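Side-chain contacts in P450 epoxidase (Sorangium cellulosum, PDB 1Q5D), which belongs to the cytochrome P450 family, a mainly helical fold built around a haem, with a second ligand pocket in the same chain: residues Arg156-Ser159 / Ala160-Val164; Glu293-Phe297 / Asp298-Arg302. One frame throughout, in Å; residues are numbered along the deposited sequence.

Contact 1. Residues Arg156-Ser159 / Ala160-Val164; sequences RAIS and ALLKV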
loop_
_atom_site.group_PDB
_atom_site.type_symbol
_atom_site.label_atom_id
_atom_site.label_comp_id
_atom_site.label_asym_id
_atom_site.label_seq_id
_atom_site.Cartn_x
_atom_site.Cartn_y
_atom_site.Cartn_z
ATOM N N ARG A 156 9.874 1.466 -10.868
ATOM C CA ARG A 156 10.066 2.022 -12.214
ATOM C C ARG A 156 8.950 3.027 -12.489
ATOM O O ARG A 156 9.205 4.128 -12.984
ATOM C CB ARG A 156 10.110 0.927 -13.283
ATOM C CG ARG A 156 10.183 1.479 -14.729
ATOM C CD ARG A 156 11.614 1.715 -15.266
ATOM N NE ARG A 156 12.420 2.611 -14.429
ATOM C CZ ARG A 156 12.552 3.917 -14.628
ATOM N NH1 ARG A 156 11.933 4.509 -15.648
ATOM N NH2 ARG A 156 13.313 4.642 -13.811
ATOM N N ALA A 157 7.717 2.669 -12.128
ATOM C CA ALA A 157 6.561 3.549 -12.346
ATOM C C ALA A 157 6.732 4.877 -11.627
ATOM O O ALA A 157 6.579 5.964 -12.217
ATOM C CB ALA A 157 5.277 2.867 -11.849
ATOM N N ILE A 158 7.026 4.795 -10.329
ATOM C CA ILE A 158 7.223 5.998 -9.545
ATOM C C ILE A 158 8.408 6.825 -10.070
ATOM O O ILE A 158 8.320 8.042 -10.150
ATOM C CB ILE A 158 7.423 5.648 -8.052
ATOM C CG1 ILE A 158 6.120 5.087 -7.474
ATOM C CG2 ILE A 158 7.858 6.870 -7.273
ATOM C CD1 ILE A 158 6.212 4.675 -6.002
ATOM N N SER A 159 9.504 6.156 -10.402
ATOM C CA SER A 159 10.696 6.837 -10.921
ATOM C C SER A 159 10.439 7.519 -12.265
ATOM O O SER A 159 10.995 8.578 -12.546
ATOM C CB SER A 159 11.848 5.861 -11.072
ATOM O OG SER A 159 12.498 5.684 -9.828
ATOM N N ALA A 160 9.618 6.894 -13.095
ATOM C CA ALA A 160 9.188 7.512 -14.347
ATOM C C ALA A 160 8.385 8.779 -14.052
ATOM O O ALA A 160 8.587 9.815 -14.689
ATOM C CB ALA A 160 8.369 6.522 -15.173
ATOM N N LEU A 161 7.483 8.709 -13.068
ATOM C CA LEU A 161 6.681 9.872 -12.693
ATOM C C LEU A 161 7.566 10.998 -12.139
ATOM O O LEU A 161 7.270 12.195 -12.309
ATOM C CB LEU A 161 5.621 9.462 -11.665
ATOM C CG LEU A 161 4.775 10.552 -10.998
ATOM C CD1 LEU A 161 3.704 11.086 -11.956
ATOM C CD2 LEU A 161 4.139 10.029 -9.714
ATOM N N LEU A 162 8.648 10.599 -11.475
ATOM C CA LEU A 162 9.590 11.528 -10.864
ATOM C C LEU A 162 10.738 11.898 -11.817
ATOM O O LEU A 162 11.579 12.727 -11.478
ATOM C CB LEU A 162 10.193 10.898 -9.603
ATOM C CG LEU A 162 9.624 11.190 -8.209
ATOM C CD1 LEU A 162 8.203 11.747 -8.169
ATOM C CD2 LEU A 162 9.790 9.957 -7.293
ATOM N N LYS A 163 10.765 11.260 -12.984
ATOM C CA LYS A 163 11.821 11.435 -13.973
ATOM C C LYS A 163 13.192 11.134 -13.372
ATOM O O LYS A 163 14.137 11.922 -13.480
ATOM C CB LYS A 163 11.736 12.822 -14.627
ATOM C CG LYS A 163 10.394 13.037 -15.346
ATOM C CD LYS A 163 10.476 14.129 -16.407
ATOM C CE LYS A 163 9.175 14.227 -17.209
ATOM N NZ LYS A 163 7.998 14.538 -16.349
ATOM N N VAL A 164 13.280 9.976 -12.722
ATOM C CA VAL A 164 14.532 9.467 -12.179
ATOM C C VAL A 164 14.987 8.328 -13.085
ATOM O O VAL A 164 14.180 7.518 -13.501
ATOM C CB VAL A 164 14.335 8.961 -10.724
ATOM C CG1 VAL A 164 15.588 8.287 -10.188
ATOM C CG2 VAL A 164 13.921 10.088 -9.824
HETATM O O HOH W 1 12.625 7.357 -15.621
#
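Arg156 reaches along its own helix to the carbonyl of Val164 and helps to fasten the turn that ends helix 154-161. CG stands opposite the backbone N (chi1 175°) and the chain then bends twice, which brings NH2 within 3.0 Å of Val164 O, in the guanidinium plane. Water 1 bridges the same pair, accepting from Arg156 NH1 and donating to Val164 O over 2.6 Å, so two donors grip this carbonyl. The guanidinium also forms salt bridges with Asp169 and Glu125, and Asp169 accepts from Ser159 OG as well.

Among the backbone bonds, the turn is a Schellman motif. Lys163 takes a positive phi (56°), and Val164 N donates almost straight to Ser159 O at 2.7 Å, while the companion bond from Lys163 N to Ala160 O is weak.

The apolar contact between the segments is that of Ile158 and Leu162, which lie side by side, with CG2 of Ile158 3.6 Å from CD2 of Leu162. Both of these side chains rest on Ile252 of helix 241-255, with Ile158 also about 4 Å from the haem; helix 225-234 touches Leu161 and Leu162, and helix 123-137 packs beside Arg156 and Ala160.

Contact 2. Residues Glu293-Phe297 / Asp298-Arg302; sequences EVLRF and DNILR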
loop_
_atom_site.group_PDB
_atom_site.type_symbol
_atom_site.label_atom_id
_atom_site.label_comp_id
_atom_site.label_asym_id
_atom_site.label_seq_id
_atom_site.Cartn_x
_atom_site.Cartn_y
_atom_site.Cartn_z
ATOM N N GLU A 293 -11.522 -6.185 -6.953
ATOM C CA GLU A 293 -12.041 -7.330 -6.212
ATOM C C GLU A 293 -10.908 -8.139 -5.552
ATOM O O GLU A 293 -11.120 -8.785 -4.542
ATOM C CB GLU A 293 -12.909 -8.216 -7.120
ATOM C CG GLU A 293 -13.275 -9.579 -6.544
ATOM C CD GLU A 293 -14.274 -9.512 -5.410
ATOM O OE1 GLU A 293 -14.924 -10.546 -5.127
ATOM O OE2 GLU A 293 -14.434 -8.441 -4.807
ATOM N N VAL A 294 -9.708 -8.110 -6.126
ATOM C CA VAL A 294 -8.581 -8.796 -5.492
ATOM C C VAL A 294 -8.366 -8.205 -4.100
ATOM O O VAL A 294 -8.222 -8.943 -3.116
ATOM C CB VAL A 294 -7.280 -8.678 -6.311
ATOM C CG1 VAL A 294 -6.050 -9.077 -5.451
ATOM C CG2 VAL A 294 -7.343 -9.533 -7.545
ATOM N N LEU A 295 -8.379 -6.871 -4.014
ATOM C CA LEU A 295 -8.157 -6.176 -2.745
ATOM C C LEU A 295 -9.343 -6.242 -1.809
ATOM O O LEU A 295 -9.182 -6.126 -0.594
ATOM C CB LEU A 295 -7.769 -4.713 -2.965
ATOM C CG LEU A 295 -6.401 -4.499 -3.618
ATOM C CD1 LEU A 295 -6.115 -3.041 -3.796
ATOM C CD2 LEU A 295 -5.279 -5.167 -2.812
ATOM N N ARG A 296 -10.531 -6.422 -2.376
ATOM C CA ARG A 296 -11.742 -6.571 -1.576
ATOM C C ARG A 296 -11.778 -7.986 -0.963
ATOM O O ARG A 296 -11.991 -8.158 0.248
ATOM C CB ARG A 296 -12.977 -6.292 -2.472
ATOM C CG ARG A 296 -14.288 -6.021 -1.720
ATOM C CD ARG A 296 -14.919 -7.275 -1.056
ATOM N NE ARG A 296 -14.978 -8.461 -1.917
ATOM C CZ ARG A 296 -15.290 -9.690 -1.481
ATOM N NH1 ARG A 296 -15.544 -9.893 -0.198
ATOM N NH2 ARG A 296 -15.352 -10.719 -2.317
ATOM N N PHE A 297 -11.552 -8.992 -1.802
ATOM C CA PHE A 297 -11.693 -10.387 -1.405
ATOM C C PHE A 297 -10.492 -10.842 -0.575
ATOM O O PHE A 297 -10.646 -11.586 0.408
ATOM C CB PHE A 297 -11.792 -11.280 -2.646
ATOM C CG PHE A 297 -11.659 -12.756 -2.358
ATOM C CD1 PHE A 297 -12.639 -13.428 -1.646
ATOM C CD2 PHE A 297 -10.575 -13.479 -2.833
ATOM C CE1 PHE A 297 -12.527 -14.783 -1.381
ATOM C CE2 PHE A 297 -10.462 -14.836 -2.578
ATOM C CZ PHE A 297 -11.437 -15.495 -1.857
ATOM N N ASP A 298 -9.310 -10.378 -0.964
ATOM C CA ASP A 298 -8.069 -10.865 -0.352
ATOM C C ASP A 298 -7.131 -9.718 -0.044
ATOM O O ASP A 298 -6.040 -9.618 -0.618
ATOM C CB ASP A 298 -7.402 -11.849 -1.306
ATOM C CG ASP A 298 -6.478 -12.826 -0.599
ATOM O OD1 ASP A 298 -6.431 -12.868 0.652
ATOM O OD2 ASP A 298 -5.763 -13.596 -1.260
ATOM N N ASN A 299 -7.562 -8.842 0.852
ATOM C CA ASN A 299 -6.846 -7.617 1.097
ATOM C C ASN A 299 -5.428 -7.903 1.564
ATOM O O ASN A 299 -5.210 -8.795 2.408
ATOM C CB ASN A 299 -7.556 -6.782 2.154
ATOM C CG ASN A 299 -6.973 -5.402 2.265
ATOM O OD1 ASN A 299 -6.211 -5.101 3.204
ATOM N ND2 ASN A 299 -7.315 -4.537 1.294
ATOM N N ILE A 300 -4.482 -7.143 1.017
ATOM C CA ILE A 300 -3.054 -7.340 1.290
ATOM C C ILE A 300 -2.587 -6.901 2.676
ATOM O O ILE A 300 -1.440 -7.210 3.076
ATOM C CB ILE A 300 -2.187 -6.575 0.247
ATOM C CG1 ILE A 300 -2.444 -5.066 0.359
ATOM C CG2 ILE A 300 -2.377 -7.158 -1.163
ATOM C CD1 ILE A 300 -1.459 -4.149 -0.415
ATOM N N LEU A 301 -3.418 -6.157 3.391
ATOM C CA LEU A 301 -3.036 -5.666 4.712
ATOM C C LEU A 301 -3.175 -6.777 5.750
ATOM O O LEU A 301 -4.188 -7.473 5.782
ATOM C CB LEU A 301 -3.886 -4.474 5.142
ATOM C CG LEU A 301 -3.666 -3.194 4.326
ATOM C CD1 LEU A 301 -4.555 -2.032 4.793
ATOM C CD2 LEU A 301 -2.176 -2.826 4.434
ATOM N N ARG A 302 -2.143 -6.933 6.577
ATOM C CA ARG A 302 -2.139 -7.929 7.671
ATOM C C ARG A 302 -3.186 -7.597 8.718
ATOM O O ARG A 302 -3.952 -8.462 9.168
ATOM C CB ARG A 302 -0.763 -7.925 8.350
ATOM C CG ARG A 302 -0.593 -8.996 9.451
ATOM C CD ARG A 302 0.849 -9.106 9.957
ATOM N NE ARG A 302 1.729 -9.537 8.885
ATOM C CZ ARG A 302 1.988 -10.806 8.584
ATOM N NH1 ARG A 302 1.456 -11.801 9.297
ATOM N NH2 ARG A 302 2.797 -11.078 7.569
HETATM O O HOH W 2 -10.309 -8.940 2.369
#
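Asn299 and Asp298 turn back on the last turn of helix 287-297, which carries the Glu-x-x-Arg motif of the cytochromes P450. Asn299 ND2 donates to Leu295 O at 3.1 Å with the acceptor in its amide plane, and Asp298 N continues the helical pattern by bonding to Val294 O. Within the motif, Arg296 holds Glu293 side-on: NH2 meets OE1 at 2.8 Å and NE meets OE2 at 2.9 Å, nearly straight, though the donors stand some 30° out of the carboxylate plane. Arg350 also pairs with Glu293 OE1, consistent with the Glu-Arg-Arg triad of the family.

The other end of the Asn299 amide forms an Asx turn, OD1 receiving Leu301 N from above its carbonyl plane. The one side chain thus ties the helix end to the loop ahead of strand 304-309, and water 2 adds a bridge from Arg296 O to Asn299 N. Asp298 forms a salt bridge with Arg404, and its carboxylate plane lies 61° from the Phe297 ring.

Farther out, Val294 and Ile300 both touch Phe265 of helix 257-272, while Leu295 packs against the haem. Across the turn, Leu295 CD2 meets Ile300 CG2 at 3.9 Å.

Overall arrangement
Followed from the N terminus, contact 1 comes first: it closes the turn by which helix 154-161 ends, before the chain enters helix 169-182. Contact 2 lies well over a hundred residues later and closes the passage from helix 287-297 into the loop before strand 304-309. The two stand in series, neither nested nor crossed, on opposite sides of the chain's centre. The centres of contact 1 and contact 2 are about 26 Å apart, and the nearest atoms of contact 1 and contact 2 are about 13 Å apart, with no touch. What they share is the haem, which both approach, and a pair of successive helices: contact 1 is tied to 241-255, contact 2 to 257-272.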